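Local coordinates for protein OXA-46 oxacillinase (PDB 3IF6) that probably hydrolyses the amide bond of beta-lactam antibiotics to substituted beta-amino acids, as a class D serine beta-lactamase of Pseudomonas aeruginosa, at residues 219-224 against 232-237. Residues are numbered along the deposited sequence; the frame is centred on the assembly and turned at random.
Sequences WWVGWI and FFALNI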
loop_
_atom_site.group_PDB
_atom_site.type_symbol
_atom_site.label_atom_id
_atom_site.label_comp_id
_atom_site.label_asym_id
_atom_site.label_seq_id
_atom_site.Cartn_x
_atom_site.Cartn_y
_atom_site.Cartn_z
ATOM N N TRP C 219 8.733 -9.135 19.191
ATOM C CA TRP C 219 8.932 -9.342 17.777
ATOM C C TRP C 219 8.943 -8.045 16.949
ATOM O O TRP C 219 8.354 -7.024 17.321
ATOM C CB TRP C 219 7.773 -10.150 17.233
ATOM C CG TRP C 219 7.574 -11.562 17.740
ATOM C CD1 TRP C 219 6.679 -11.973 18.699
ATOM C CD2 TRP C 219 8.206 -12.763 17.243
ATOM N NE1 TRP C 219 6.730 -13.343 18.839
ATOM C CE2 TRP C 219 7.661 -13.854 17.975
ATOM C CE3 TRP C 219 9.191 -13.016 16.274
ATOM C CZ2 TRP C 219 8.064 -15.182 17.759
ATOM C CZ3 TRP C 219 9.590 -14.335 16.051
ATOM C CH2 TRP C 219 9.029 -15.401 16.789
ATOM N N TRP C 220 9.638 -8.112 15.816
ATOM C CA TRP C 220 9.299 -7.302 14.633
ATOM C C TRP C 220 9.390 -8.211 13.424
ATOM O O TRP C 220 10.466 -8.711 13.099
ATOM C CB TRP C 220 10.177 -6.039 14.484
ATOM C CG TRP C 220 9.536 -4.990 13.561
ATOM C CD1 TRP C 220 8.221 -4.610 13.537
ATOM C CD2 TRP C 220 10.190 -4.223 12.541
ATOM N NE1 TRP C 220 8.014 -3.649 12.571
ATOM C CE2 TRP C 220 9.201 -3.398 11.937
ATOM C CE3 TRP C 220 11.517 -4.150 12.074
ATOM C CZ2 TRP C 220 9.497 -2.501 10.901
ATOM C CZ3 TRP C 220 11.812 -3.259 11.035
ATOM C CH2 TRP C 220 10.797 -2.438 10.466
ATOM N N VAL C 221 8.240 -8.467 12.802
ATOM C CA VAL C 221 8.180 -9.290 11.596
ATOM C C VAL C 221 7.549 -8.553 10.391
ATOM O O VAL C 221 6.837 -7.581 10.590
ATOM C CB VAL C 221 7.524 -10.671 11.864
ATOM C CG1 VAL C 221 8.094 -11.292 13.161
ATOM C CG2 VAL C 221 5.975 -10.601 11.887
ATOM N N GLY C 222 7.839 -9.029 9.164
ATOM C CA GLY C 222 7.261 -8.527 7.887
ATOM C C GLY C 222 8.226 -8.601 6.710
ATOM O O GLY C 222 9.070 -9.503 6.645
ATOM N N TRP C 223 8.134 -7.623 5.800
ATOM C CA TRP C 223 9.020 -7.500 4.606
ATOM C C TRP C 223 9.033 -6.117 3.945
ATOM O O TRP C 223 8.054 -5.376 4.025
ATOM C CB TRP C 223 8.638 -8.539 3.557
ATOM C CG TRP C 223 7.300 -8.328 2.825
ATOM C CD1 TRP C 223 7.098 -7.579 1.703
ATOM C CD2 TRP C 223 6.015 -8.947 3.120
ATOM N NE1 TRP C 223 5.787 -7.674 1.280
ATOM C CE2 TRP C 223 5.095 -8.493 2.131
ATOM C CE3 TRP C 223 5.550 -9.817 4.130
ATOM C CZ2 TRP C 223 3.736 -8.880 2.122
ATOM C CZ3 TRP C 223 4.195 -10.212 4.112
ATOM C CH2 TRP C 223 3.306 -9.743 3.103
ATOM N N ILE C 224 10.155 -5.799 3.289
ATOM C CA ILE C 224 10.295 -4.672 2.335
ATOM C C ILE C 224 10.248 -5.154 0.873
ATOM O O ILE C 224 11.055 -5.989 0.445
ATOM C CB ILE C 224 11.595 -3.860 2.521
ATOM C CG1 ILE C 224 12.133 -3.968 3.950
ATOM C CG2 ILE C 224 11.356 -2.389 2.160
ATOM C CD1 ILE C 224 12.681 -5.331 4.316
ATOM N N PHE C 232 12.125 -10.469 3.192
ATOM C CA PHE C 232 11.430 -10.926 4.396
ATOM C C PHE C 232 12.335 -10.888 5.650
ATOM O O PHE C 232 13.536 -11.009 5.540
ATOM C CB PHE C 232 10.896 -12.337 4.194
ATOM C CG PHE C 232 9.894 -12.456 3.095
ATOM C CD1 PHE C 232 10.280 -12.894 1.825
ATOM C CD2 PHE C 232 8.558 -12.127 3.309
ATOM C CE1 PHE C 232 9.351 -13.040 0.796
ATOM C CE2 PHE C 232 7.633 -12.261 2.264
ATOM C CZ PHE C 232 8.043 -12.715 1.011
ATOM N N PHE C 233 11.738 -10.678 6.829
ATOM C CA PHE C 233 12.473 -10.574 8.105
ATOM C C PHE C 233 11.615 -10.952 9.320
ATOM O O PHE C 233 10.365 -10.872 9.297
ATOM C CB PHE C 233 13.103 -9.203 8.330
ATOM C CG PHE C 233 12.106 -8.098 8.503
ATOM C CD1 PHE C 233 11.624 -7.770 9.761
ATOM C CD2 PHE C 233 11.648 -7.383 7.408
ATOM C CE1 PHE C 233 10.704 -6.761 9.923
ATOM C CE2 PHE C 233 10.723 -6.358 7.560
ATOM C CZ PHE C 233 10.254 -6.041 8.808
ATOM N N ALA C 234 12.309 -11.402 10.359
ATOM C CA ALA C 234 11.684 -11.899 11.566
ATOM C C ALA C 234 12.761 -11.889 12.632
ATOM O O ALA C 234 13.642 -12.755 12.693
ATOM C CB ALA C 234 11.052 -13.300 11.357
ATOM N N LEU C 235 12.717 -10.830 13.422
ATOM C CA LEU C 235 13.554 -10.655 14.595
ATOM C C LEU C 235 12.741 -10.916 15.863
ATOM O O LEU C 235 11.559 -10.549 15.951
ATOM C CB LEU C 235 14.075 -9.237 14.618
ATOM C CG LEU C 235 14.792 -8.711 15.845
ATOM C CD1 LEU C 235 15.889 -7.759 15.448
ATOM C CD2 LEU C 235 13.774 -8.065 16.804
ATOM N N ASN C 236 13.361 -11.574 16.836
ATOM C CA ASN C 236 12.859 -11.524 18.220
ATOM C C ASN C 236 13.963 -11.216 19.203
ATOM O O ASN C 236 15.117 -11.407 18.920
ATOM C CB ASN C 236 12.042 -12.757 18.612
ATOM C CG ASN C 236 12.849 -14.015 18.600
ATOM O OD1 ASN C 236 12.467 -14.996 17.958
ATOM N ND2 ASN C 236 13.970 -14.011 19.298
ATOM N N ILE C 237 13.578 -10.740 20.369
ATOM C CA ILE C 237 14.492 -10.100 21.297
ATOM C C ILE C 237 13.956 -10.285 22.734
ATOM O O ILE C 237 12.747 -10.223 22.958
ATOM C CB ILE C 237 14.675 -8.606 20.889
ATOM C CG1 ILE C 237 16.140 -8.234 20.847
ATOM C CG2 ILE C 237 13.788 -7.623 21.693
ATOM C CD1 ILE C 237 16.807 -8.813 19.665
#
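Trp220 and Gly222 pair with Leu235 and Phe233 in an antiparallel beta hairpin, whose strands 217-226 and 229-238 lie inside the mixed sheet of the penicillin-binding transpeptidase fold. Both residue pairs are hydrogen-bonded in each direction; the shortest of the four bonds runs from Phe233 N to Gly222 O at 2.9 Å. At the non-hydrogen-bonded pairs between and beside them, weaker CA-H...O contacts reach the same carbonyls, as from Val221 CA to Phe233 O.

Aromatic side chains pack on both faces of the hairpin. On the face turned to helix 248-259, chi1 of 66° sets the Phe233 ring between its own N and carbonyl carbon and swings it across the neighbouring strand. There it lies over Gly222, with Gly222 CA 4.2 Å from the ring centroid. Glycine suits the site twice over: it leaves room for the ring, and its phi of 147° would jam a CB against the preceding carbonyl. Beyond it, Phe233 CE1 sits over one face of the Trp220 indole, 3.5 Å from CE3, while Ile224 CD1 meets the ring's other end.

The opposite face, toward helix 168-179, carries Trp223 alongside Phe232, their planes 58° apart, and the smaller Val221 and Ala234, which touch CG1 to CB. Trp219 NE1 is held by Ser69 O, and the Trp219 side chain is about 7 Å from that of Ser72, the predicted acylated serine, which places this end of the hairpin near the predicted active site. Across the strands, Asn236 CB makes a CH-pi contact, 4.0 Å from the centroid of the Trp219 six-membered ring.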